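Local structure of putative glycoside hydrolase (Parabacteroides distasonis ATCC 8503, 3GYC) at residues Y231-N241 with W279-M290; T303-D311 with L326-A334. The protein is of unconfirmed function but is probably a glycoside hydrolase with a cellulase-like TIM-barrel fold that cleaves an as yet unidentified carbohydrate. All coordinates share one frame; numbering follows the deposited sequence.

Both contacts belong to the last part of a parallel eight-stranded barrel, and they follow one another in the chain. From the N-terminal side, strand 231-232 runs out into the loop that leads to helix 240-249; contact 1 closes a largely helical excursion by bringing helix 276-297 back against strand 231-232 and the loop after it. The chain then enters strand 301-303, and contact 2 closes a shorter loop by laying helix 321-337 on the segment just beyond that strand. Neither loop encloses the other. Their centres lie about 8 Å apart, and the two contacts touch directly: Glu232 OE2 is 2.7 Å from Thr304 OG1, a probable hydrogen bond.

Contact 1 of 2, residues Y231-N241 with W279-M290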
loop_
_atom_site.group_PDB
_atom_site.type_symbol
_atom_site.label_atom_id
_atom_site.label_comp_id
_atom_site.label_asym_id
_atom_site.label_seq_id
_atom_site.Cartn_x
_atom_site.Cartn_y
_atom_site.Cartn_z
ATOM N N TYR A 231 -10.201 -1.403 -5.644
ATOM C CA TYR A 231 -9.862 -2.118 -4.447
ATOM C C TYR A 231 -8.329 -2.188 -4.408
ATOM O O TYR A 231 -7.682 -2.508 -5.428
ATOM C CB TYR A 231 -10.436 -3.562 -4.373
ATOM C CG TYR A 231 -11.895 -3.765 -4.675
ATOM C CD1 TYR A 231 -12.846 -2.776 -4.437
ATOM C CD2 TYR A 231 -12.347 -5.005 -5.147
ATOM C CE1 TYR A 231 -14.189 -2.998 -4.729
ATOM C CE2 TYR A 231 -13.684 -5.238 -5.404
ATOM C CZ TYR A 231 -14.596 -4.243 -5.177
ATOM O OH TYR A 231 -15.897 -4.484 -5.459
ATOM N N GLU A 232 -7.756 -1.847 -3.253
ATOM C CA GLU A 232 -6.315 -1.961 -3.027
ATOM C C GLU A 232 -6.237 -3.049 -1.968
ATOM O O GLU A 232 -6.526 -2.784 -0.826
ATOM C CB GLU A 232 -5.699 -0.622 -2.590
ATOM C CG GLU A 232 -4.175 -0.469 -2.921
ATOM C CD GLU A 232 -3.201 -0.934 -1.842
ATOM O OE1 GLU A 232 -3.239 -0.372 -0.725
ATOM O OE2 GLU A 232 -2.336 -1.799 -2.114
ATOM N N HIS A 233 -5.901 -4.284 -2.357
ATOM C CA HIS A 233 -5.953 -5.395 -1.442
ATOM C C HIS A 233 -4.568 -5.965 -1.220
ATOM O O HIS A 233 -3.814 -6.181 -2.163
ATOM C CB HIS A 233 -6.925 -6.474 -1.910
ATOM C CG HIS A 233 -7.524 -7.221 -0.763
ATOM N ND1 HIS A 233 -8.680 -6.802 -0.144
ATOM C CD2 HIS A 233 -7.061 -8.267 -0.042
ATOM C CE1 HIS A 233 -8.933 -7.597 0.881
ATOM N NE2 HIS A 233 -7.960 -8.489 0.970
ATOM N N HIS A 234 -4.225 -6.175 0.048
ATOM C CA HIS A 234 -2.901 -6.662 0.405
ATOM C C HIS A 234 -2.955 -8.181 0.522
ATOM O O HIS A 234 -3.829 -8.711 1.191
ATOM C CB HIS A 234 -2.416 -5.994 1.694
ATOM C CG HIS A 234 -2.410 -4.492 1.624
ATOM N ND1 HIS A 234 -2.219 -3.694 2.734
ATOM C CD2 HIS A 234 -2.598 -3.644 0.576
ATOM C CE1 HIS A 234 -2.222 -2.421 2.362
ATOM N NE2 HIS A 234 -2.487 -2.360 1.066
ATOM N N ILE A 235 -2.036 -8.862 -0.168
ATOM C CA ILE A 235 -2.062 -10.328 -0.283
ATOM C C ILE A 235 -0.689 -10.919 -0.097
ATOM O O ILE A 235 0.207 -10.677 -0.898
ATOM C CB ILE A 235 -2.557 -10.782 -1.681
ATOM C CG1 ILE A 235 -3.994 -10.363 -1.908
ATOM C CG2 ILE A 235 -2.505 -12.324 -1.854
ATOM C CD1 ILE A 235 -4.501 -10.625 -3.343
ATOM N N TRP A 236 -0.545 -11.730 0.942
ATOM C CA TRP A 236 0.702 -12.447 1.200
ATOM C C TRP A 236 0.464 -13.933 1.444
ATOM O O TRP A 236 -0.451 -14.293 2.167
ATOM C CB TRP A 236 1.360 -11.936 2.443
ATOM C CG TRP A 236 1.843 -10.506 2.405
ATOM C CD1 TRP A 236 3.025 -10.041 1.889
ATOM C CD2 TRP A 236 1.197 -9.418 2.999
ATOM N NE1 TRP A 236 3.137 -8.700 2.127
ATOM C CE2 TRP A 236 2.008 -8.281 2.785
ATOM C CE3 TRP A 236 -0.015 -9.273 3.685
ATOM C CZ2 TRP A 236 1.655 -7.009 3.261
ATOM C CZ3 TRP A 236 -0.376 -7.990 4.150
ATOM C CH2 TRP A 236 0.454 -6.891 3.935
HETATM N N MSE A 237 1.319 -14.759 0.847
HETATM C CA MSE A 237 1.362 -16.202 1.076
HETATM C C MSE A 237 1.418 -16.550 2.565
HETATM O O MSE A 237 0.758 -17.505 3.054
HETATM C CB MSE A 237 2.638 -16.748 0.428
HETATM C CG MSE A 237 2.919 -18.261 0.684
HETATM SE SE MSE A 237 3.675 -18.791 2.445
HETATM C CE MSE A 237 5.423 -17.975 2.430
ATOM N N ALA A 238 2.243 -15.795 3.280
ATOM C CA ALA A 238 2.451 -16.005 4.698
ATOM C C ALA A 238 1.182 -15.923 5.554
ATOM O O ALA A 238 1.140 -16.528 6.632
ATOM C CB ALA A 238 3.525 -15.046 5.224
ATOM N N GLN A 239 0.167 -15.195 5.080
ATOM C CA GLN A 239 -1.109 -14.992 5.816
ATOM C C GLN A 239 -2.243 -15.935 5.396
ATOM O O GLN A 239 -3.279 -15.994 6.061
ATOM C CB GLN A 239 -1.611 -13.550 5.647
ATOM C CG GLN A 239 -0.730 -12.488 6.307
ATOM C CD GLN A 239 -1.332 -11.106 6.289
ATOM O OE1 GLN A 239 -2.134 -10.762 5.422
ATOM N NE2 GLN A 239 -0.922 -10.293 7.227
ATOM N N GLN A 240 -2.038 -16.685 4.319
ATOM C CA GLN A 240 -3.057 -17.579 3.820
ATOM C C GLN A 240 -3.326 -18.709 4.788
ATOM O O GLN A 240 -2.489 -19.041 5.628
ATOM C CB GLN A 240 -2.668 -18.137 2.448
ATOM C CG GLN A 240 -2.407 -17.068 1.398
ATOM C CD GLN A 240 -3.503 -16.064 1.348
ATOM O OE1 GLN A 240 -4.667 -16.416 1.245
ATOM N NE2 GLN A 240 -3.151 -14.797 1.426
ATOM N N ASN A 241 -4.516 -19.288 4.657
ATOM C CA ASN A 241 -4.969 -20.399 5.505
ATOM C C ASN A 241 -4.835 -20.074 7.006
ATOM O O ASN A 241 -4.237 -20.840 7.789
ATOM C CB ASN A 241 -4.224 -21.690 5.144
ATOM C CG ASN A 241 -4.824 -22.921 5.799
ATOM O OD1 ASN A 241 -6.017 -22.960 6.126
ATOM N ND2 ASN A 241 -4.003 -23.946 5.976
ATOM N N TRP A 279 2.613 -23.923 -0.697
ATOM C CA TRP A 279 2.570 -22.487 -0.372
ATOM C C TRP A 279 2.201 -21.681 -1.583
ATOM O O TRP A 279 1.382 -20.770 -1.495
ATOM C CB TRP A 279 3.901 -22.016 0.202
ATOM C CG TRP A 279 4.249 -22.742 1.485
ATOM C CD1 TRP A 279 5.319 -23.580 1.704
ATOM C CD2 TRP A 279 3.496 -22.736 2.696
ATOM N NE1 TRP A 279 5.297 -24.044 2.992
ATOM C CE2 TRP A 279 4.189 -23.542 3.623
ATOM C CE3 TRP A 279 2.316 -22.107 3.098
ATOM C CZ2 TRP A 279 3.725 -23.755 4.912
ATOM C CZ3 TRP A 279 1.865 -22.317 4.388
ATOM C CH2 TRP A 279 2.561 -23.137 5.274
ATOM N N GLN A 280 2.812 -22.033 -2.709
ATOM C CA GLN A 280 2.546 -21.375 -3.970
ATOM C C GLN A 280 1.077 -21.503 -4.348
ATOM O O GLN A 280 0.499 -20.534 -4.836
ATOM C CB GLN A 280 3.463 -21.899 -5.073
ATOM C CG GLN A 280 4.929 -21.504 -4.879
ATOM C CD GLN A 280 5.854 -22.261 -5.810
ATOM O OE1 GLN A 280 5.442 -22.660 -6.880
ATOM N NE2 GLN A 280 7.107 -22.448 -5.416
ATOM N N LYS A 281 0.461 -22.657 -4.075
ATOM C CA LYS A 281 -0.962 -22.855 -4.428
ATOM C C LYS A 281 -1.871 -21.996 -3.540
ATOM O O LYS A 281 -2.841 -21.436 -4.031
ATOM C CB LYS A 281 -1.381 -24.340 -4.426
ATOM N N LEU A 282 -1.568 -21.892 -2.248
ATOM C CA LEU A 282 -2.336 -20.996 -1.366
ATOM C C LEU A 282 -2.329 -19.562 -1.907
ATOM O O LEU A 282 -3.372 -18.902 -1.992
ATOM C CB LEU A 282 -1.771 -21.001 0.068
ATOM C CG LEU A 282 -1.915 -22.292 0.865
ATOM C CD1 LEU A 282 -1.289 -22.155 2.287
ATOM C CD2 LEU A 282 -3.379 -22.674 0.941
ATOM N N LEU A 283 -1.150 -19.088 -2.303
ATOM C CA LEU A 283 -1.001 -17.728 -2.868
ATOM C C LEU A 283 -1.825 -17.517 -4.162
ATOM O O LEU A 283 -2.689 -16.622 -4.217
ATOM C CB LEU A 283 0.467 -17.439 -3.165
ATOM C CG LEU A 283 0.788 -16.058 -3.770
ATOM C CD1 LEU A 283 0.154 -14.969 -2.932
ATOM C CD2 LEU A 283 2.307 -15.953 -3.869
ATOM N N THR A 284 -1.569 -18.354 -5.174
ATOM C CA THR A 284 -2.225 -18.209 -6.475
ATOM C C THR A 284 -3.754 -18.426 -6.397
ATOM O O THR A 284 -4.504 -17.819 -7.145
ATOM C CB THR A 284 -1.564 -19.098 -7.546
ATOM O OG1 THR A 284 -1.645 -20.476 -7.149
ATOM C CG2 THR A 284 -0.105 -18.684 -7.731
ATOM N N ASP A 285 -4.214 -19.256 -5.465
ATOM C CA ASP A 285 -5.643 -19.456 -5.265
ATOM C C ASP A 285 -6.332 -18.203 -4.745
ATOM O O ASP A 285 -7.438 -17.860 -5.168
ATOM C CB ASP A 285 -5.901 -20.656 -4.342
ATOM C CG ASP A 285 -5.776 -21.986 -5.076
ATOM O OD1 ASP A 285 -5.608 -21.976 -6.325
ATOM O OD2 ASP A 285 -5.868 -23.047 -4.410
ATOM N N LYS A 286 -5.679 -17.507 -3.832
ATOM C CA LYS A 286 -6.212 -16.243 -3.330
ATOM C C LYS A 286 -6.239 -15.154 -4.426
ATOM O O LYS A 286 -7.221 -14.404 -4.554
ATOM C CB LYS A 286 -5.364 -15.743 -2.148
ATOM C CG LYS A 286 -5.840 -14.430 -1.538
ATOM C CD LYS A 286 -7.307 -14.372 -1.205
ATOM C CE LYS A 286 -7.714 -15.390 -0.202
ATOM N NZ LYS A 286 -6.980 -15.183 1.102
ATOM N N ILE A 287 -5.158 -15.070 -5.201
ATOM C CA ILE A 287 -5.059 -14.094 -6.279
ATOM C C ILE A 287 -6.161 -14.306 -7.315
ATOM O O ILE A 287 -6.767 -13.356 -7.777
ATOM C CB ILE A 287 -3.685 -14.141 -6.978
ATOM C CG1 ILE A 287 -2.566 -13.674 -6.028
ATOM C CG2 ILE A 287 -3.680 -13.282 -8.223
ATOM C CD1 ILE A 287 -1.182 -13.983 -6.538
ATOM N N GLU A 288 -6.389 -15.549 -7.694
ATOM C CA GLU A 288 -7.432 -15.872 -8.673
ATOM C C GLU A 288 -8.810 -15.551 -8.099
ATOM O O GLU A 288 -9.656 -14.986 -8.790
ATOM C CB GLU A 288 -7.356 -17.339 -9.078
ATOM C CG GLU A 288 -6.063 -17.773 -9.800
ATOM C CD GLU A 288 -5.835 -17.113 -11.185
ATOM O OE1 GLU A 288 -6.742 -16.426 -11.738
ATOM O OE2 GLU A 288 -4.722 -17.305 -11.733
ATOM N N LEU A 289 -9.025 -15.903 -6.827
ATOM C CA LEU A 289 -10.284 -15.607 -6.130
ATOM C C LEU A 289 -10.537 -14.089 -6.106
ATOM O O LEU A 289 -11.642 -13.622 -6.448
ATOM C CB LEU A 289 -10.272 -16.189 -4.711
ATOM C CG LEU A 289 -11.528 -15.959 -3.851
ATOM C CD1 LEU A 289 -12.831 -16.489 -4.486
ATOM C CD2 LEU A 289 -11.312 -16.554 -2.473
HETATM N N MSE A 290 -9.512 -13.319 -5.735
HETATM C CA MSE A 290 -9.646 -11.850 -5.717
HETATM C C MSE A 290 -10.032 -11.323 -7.098
HETATM O O MSE A 290 -10.936 -10.512 -7.222
HETATM C CB MSE A 290 -8.351 -11.198 -5.231
HETATM C CG MSE A 290 -8.354 -9.661 -5.153
HETATM SE SE MSE A 290 -9.465 -8.915 -3.734
HETATM C CE MSE A 290 -11.181 -8.684 -4.634
HETATM O O HOH W 1 -5.489 -12.939 1.724
#
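Ile235 sits at the apolar centre, its CG2 3.9 Å from Leu283 CD1 and 4.0 Å from Lys286 CG, while its CD1 lies near Met290 CB. That CG2 branch, anti to the backbone N, is the one that meets the helix. To one side, the selenomethionine Met290 bends at chi2 and chi3, bringing SE 3.9 Å from His233 CG and the methyl CE to Tyr231 CD2. To the other, the selenomethionine Met237 makes an oblique Met-aromatic contact, SE lying 3.6 Å from Trp279 CE3.

Farther out, Gln240 CB rests on Leu282 CB at 3.8 Å, and its folded chain (chi2 -49°) turns the amide toward Lys286. Lys286 NZ gives a short hydrogen bond of 2.6 Å to Gln240 OE1, in the carbonyl plane and on a lone pair. Gln240 NE2 meanwhile donates to Trp236 O at 2.8 Å, from above that carbonyl's plane, and a water accepts from both Gln240 NE2 and Lys286 NZ. A leucine at Gln240 would probably leave the ammonium without its side-chain acceptor and Trp236 O without one of its two donors.

Lys286 NZ also reaches Gly215 O, and His233 bonds to His214 O and Tyr220. Helix 276-297 packs along the loop that follows strand 231-232, with Tyr231 of the strand reaching Met290, Leu301 of strand 301-303 also touching Met290, and Phe245 of helix 240-249 touching Met237.

Contact 2 of 2, residues T303-D311 with L326-A334; sequences TTECWGLVD and LCELGTITA
Trp307 lays its indole on the bare backbone of Gly330, which has no side chain to hold the ring off. Gly330 CA stands 3.9 Å from the centroid of the five-membered ring and 17° off its normal, a CH-pi contact over the face, and Gly330 C and Thr331 N continue along the same face. A side chain on Gly330 would run into the ring, so glycine is what lets the indole lie this close to the helix. At the far end of the ring, Trp307 CH2 touches Ala334 CB at 3.6 Å; near the backbone, Trp307 CD1 approaches Cys327 O at 3.4 Å. Gly308 makes a second close approach, its CA 4.1 Å from Leu326 CB, and Cys327 SG lies 3.8 Å from Trp307 N.

Here the loop beyond strand 301-303 meets helix 321-337, which leads on to strand 340-343 of the parallel eight-stranded barrel, in keeping with the TIM-barrel family. The peptide before Trp307 is cis; this non-proline cis bond turns the chain between Cys306 and the tryptophan. Its CB points toward the helix, and with CG beside the backbone N (chi1 -64°) the ring lies flat along Gly330 and reaches Ala334.

Cys306 CB and Thr303 CG2 lie against the opposite face, toward its rim. Trp307 NE1 donates to Ala344 O, just past strand 340-343, which probably limits turning of the ring. On the helix, Thr331 OG1 folds back to donate to Cys327 O at 2.8 Å, from the face of that carbonyl opposite to Thr331 N. Backbone hydrogen bonds tie Trp307 to Met237 and Gly308 to Ala238 in the turn 237-239, while Ile287 of helix 276-297 touches the indole.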
loop_
_atom_site.group_PDB
_atom_site.type_symbol
_atom_site.label_atom_id
_atom_site.label_comp_id
_atom_site.label_asym_id
_atom_site.label_seq_id
_atom_site.Cartn_x
_atom_site.Cartn_y
_atom_site.Cartn_z
ATOM N N THR A 303 -2.551 -3.780 -5.937
ATOM C CA THR A 303 -1.936 -4.445 -4.793
ATOM C C THR A 303 -0.544 -3.844 -4.637
ATOM O O THR A 303 0.242 -3.856 -5.589
ATOM C CB THR A 303 -1.898 -6.016 -4.925
ATOM O OG1 THR A 303 -3.228 -6.559 -4.834
ATOM C CG2 THR A 303 -1.030 -6.653 -3.796
ATOM N N THR A 304 -0.247 -3.261 -3.457
ATOM C CA THR A 304 1.064 -2.673 -3.178
ATOM C C THR A 304 1.778 -3.380 -2.026
ATOM O O THR A 304 2.945 -3.109 -1.768
ATOM C CB THR A 304 0.958 -1.155 -2.841
ATOM O OG1 THR A 304 0.223 -0.980 -1.623
ATOM C CG2 THR A 304 0.288 -0.378 -4.008
ATOM N N GLU A 305 1.095 -4.325 -1.361
ATOM C CA GLU A 305 1.667 -5.073 -0.265
ATOM C C GLU A 305 1.421 -6.563 -0.557
ATOM O O GLU A 305 0.301 -7.024 -0.573
ATOM C CB GLU A 305 1.062 -4.604 1.055
ATOM C CG GLU A 305 1.246 -3.079 1.322
ATOM C CD GLU A 305 1.144 -2.736 2.829
ATOM O OE1 GLU A 305 1.726 -3.484 3.635
ATOM O OE2 GLU A 305 0.531 -1.709 3.214
ATOM N N CYS A 306 2.517 -7.269 -0.814
ATOM C CA CYS A 306 2.495 -8.583 -1.393
ATOM C C CYS A 306 3.951 -9.025 -1.537
ATOM O O CYS A 306 4.855 -8.227 -1.216
ATOM C CB CYS A 306 1.881 -8.421 -2.783
ATOM S SG CYS A 306 2.732 -7.034 -3.678
ATOM N N TRP A 307 4.229 -10.270 -1.955
ATOM C CA TRP A 307 3.261 -11.341 -2.184
ATOM C C TRP A 307 3.592 -12.554 -1.318
ATOM O O TRP A 307 2.805 -13.500 -1.271
ATOM C CB TRP A 307 3.277 -11.862 -3.648
ATOM C CG TRP A 307 2.866 -10.874 -4.723
ATOM C CD1 TRP A 307 3.692 -10.150 -5.494
ATOM C CD2 TRP A 307 1.538 -10.550 -5.137
ATOM N NE1 TRP A 307 2.977 -9.349 -6.342
ATOM C CE2 TRP A 307 1.649 -9.593 -6.155
ATOM C CE3 TRP A 307 0.266 -10.970 -4.738
ATOM C CZ2 TRP A 307 0.551 -9.035 -6.773
ATOM C CZ3 TRP A 307 -0.825 -10.423 -5.353
ATOM C CH2 TRP A 307 -0.674 -9.459 -6.359
ATOM N N GLY A 308 4.769 -12.562 -0.686
ATOM C CA GLY A 308 5.261 -13.736 0.082
ATOM C C GLY A 308 5.189 -13.587 1.586
ATOM O O GLY A 308 4.241 -14.042 2.217
ATOM N N LEU A 309 6.201 -12.932 2.157
ATOM C CA LEU A 309 6.255 -12.677 3.580
ATOM C C LEU A 309 5.826 -11.247 3.806
ATOM O O LEU A 309 6.092 -10.359 2.979
ATOM C CB LEU A 309 7.666 -12.935 4.156
ATOM C CG LEU A 309 7.859 -14.302 4.816
ATOM C CD1 LEU A 309 7.764 -15.446 3.837
ATOM C CD2 LEU A 309 9.179 -14.376 5.591
ATOM N N VAL A 310 5.170 -11.006 4.936
ATOM C CA VAL A 310 4.743 -9.652 5.258
ATOM C C VAL A 310 5.948 -8.774 5.710
ATOM O O VAL A 310 6.149 -7.666 5.195
ATOM C CB VAL A 310 3.627 -9.650 6.344
ATOM C CG1 VAL A 310 3.173 -8.229 6.664
ATOM C CG2 VAL A 310 2.463 -10.467 5.859
ATOM N N ASP A 311 6.749 -9.298 6.626
ATOM C CA ASP A 311 7.913 -8.586 7.193
ATOM C C ASP A 311 9.207 -9.313 6.802
ATOM O O ASP A 311 9.308 -10.538 6.901
ATOM C CB ASP A 311 7.806 -8.587 8.714
ATOM C CG ASP A 311 6.605 -7.807 9.238
ATOM O OD1 ASP A 311 6.077 -7.008 8.472
ATOM O OD2 ASP A 311 6.236 -7.978 10.449
ATOM N N LEU A 326 8.532 -16.246 -4.665
ATOM C CA LEU A 326 7.121 -16.087 -4.331
ATOM C C LEU A 326 6.598 -14.758 -4.884
ATOM O O LEU A 326 5.439 -14.685 -5.335
ATOM C CB LEU A 326 6.878 -16.188 -2.807
ATOM C CG LEU A 326 6.938 -17.582 -2.151
ATOM C CD1 LEU A 326 7.101 -17.495 -0.624
ATOM C CD2 LEU A 326 5.685 -18.388 -2.563
ATOM N N CYS A 327 7.441 -13.722 -4.863
ATOM C CA CYS A 327 7.019 -12.422 -5.406
ATOM C C CYS A 327 6.853 -12.466 -6.910
ATOM O O CYS A 327 5.899 -11.928 -7.436
ATOM C CB CYS A 327 7.989 -11.345 -5.010
ATOM S SG CYS A 327 7.720 -10.985 -3.221
ATOM N N GLU A 328 7.760 -13.153 -7.590
ATOM C CA GLU A 328 7.695 -13.275 -9.027
ATOM C C GLU A 328 6.399 -14.017 -9.399
ATOM O O GLU A 328 5.644 -13.577 -10.290
ATOM C CB GLU A 328 8.932 -14.031 -9.532
ATOM C CG GLU A 328 8.997 -14.223 -11.035
ATOM C CD GLU A 328 10.238 -14.947 -11.488
ATOM O OE1 GLU A 328 11.274 -14.890 -10.795
ATOM O OE2 GLU A 328 10.186 -15.582 -12.564
ATOM N N LEU A 329 6.142 -15.128 -8.709
ATOM C CA LEU A 329 4.947 -15.917 -8.978
ATOM C C LEU A 329 3.683 -15.083 -8.776
ATOM O O LEU A 329 2.798 -15.050 -9.648
ATOM C CB LEU A 329 4.908 -17.168 -8.105
ATOM C CG LEU A 329 3.652 -18.015 -8.228
ATOM C CD1 LEU A 329 3.535 -18.587 -9.635
ATOM C CD2 LEU A 329 3.646 -19.143 -7.199
ATOM N N GLY A 330 3.617 -14.397 -7.636
ATOM C CA GLY A 330 2.482 -13.544 -7.306
ATOM C C GLY A 330 2.244 -12.508 -8.382
ATOM O O GLY A 330 1.107 -12.355 -8.872
ATOM N N THR A 331 3.321 -11.817 -8.770
ATOM C CA THR A 331 3.242 -10.748 -9.764
ATOM C C THR A 331 2.684 -11.222 -11.102
ATOM O O THR A 331 1.712 -10.660 -11.594
ATOM C CB THR A 331 4.612 -10.105 -10.017
ATOM O OG1 THR A 331 5.152 -9.620 -8.785
ATOM C CG2 THR A 331 4.479 -8.957 -10.987
ATOM N N ILE A 332 3.312 -12.268 -11.654
ATOM C CA ILE A 332 2.922 -12.846 -12.937
ATOM C C ILE A 332 1.487 -13.389 -12.906
ATOM O O ILE A 332 0.747 -13.236 -13.879
ATOM C CB ILE A 332 3.961 -13.934 -13.387
ATOM C CG1 ILE A 332 5.300 -13.249 -13.756
ATOM C CG2 ILE A 332 3.446 -14.717 -14.566
ATOM C CD1 ILE A 332 6.462 -14.254 -13.961
ATOM N N THR A 333 1.087 -13.996 -11.792
ATOM C CA THR A 333 -0.275 -14.539 -11.624
ATOM C C THR A 333 -1.323 -13.426 -11.629
ATOM O O THR A 333 -2.348 -13.500 -12.354
ATOM C CB THR A 333 -0.413 -15.367 -10.295
ATOM O OG1 THR A 333 0.584 -16.399 -10.245
ATOM C CG2 THR A 333 -1.801 -16.001 -10.172
ATOM N N ALA A 334 -1.047 -12.375 -10.854
ATOM C CA ALA A 334 -1.962 -11.222 -10.782
ATOM C C ALA A 334 -2.071 -10.524 -12.148
ATOM O O ALA A 334 -3.174 -10.253 -12.636
ATOM C CB ALA A 334 -1.514 -10.245 -9.744
#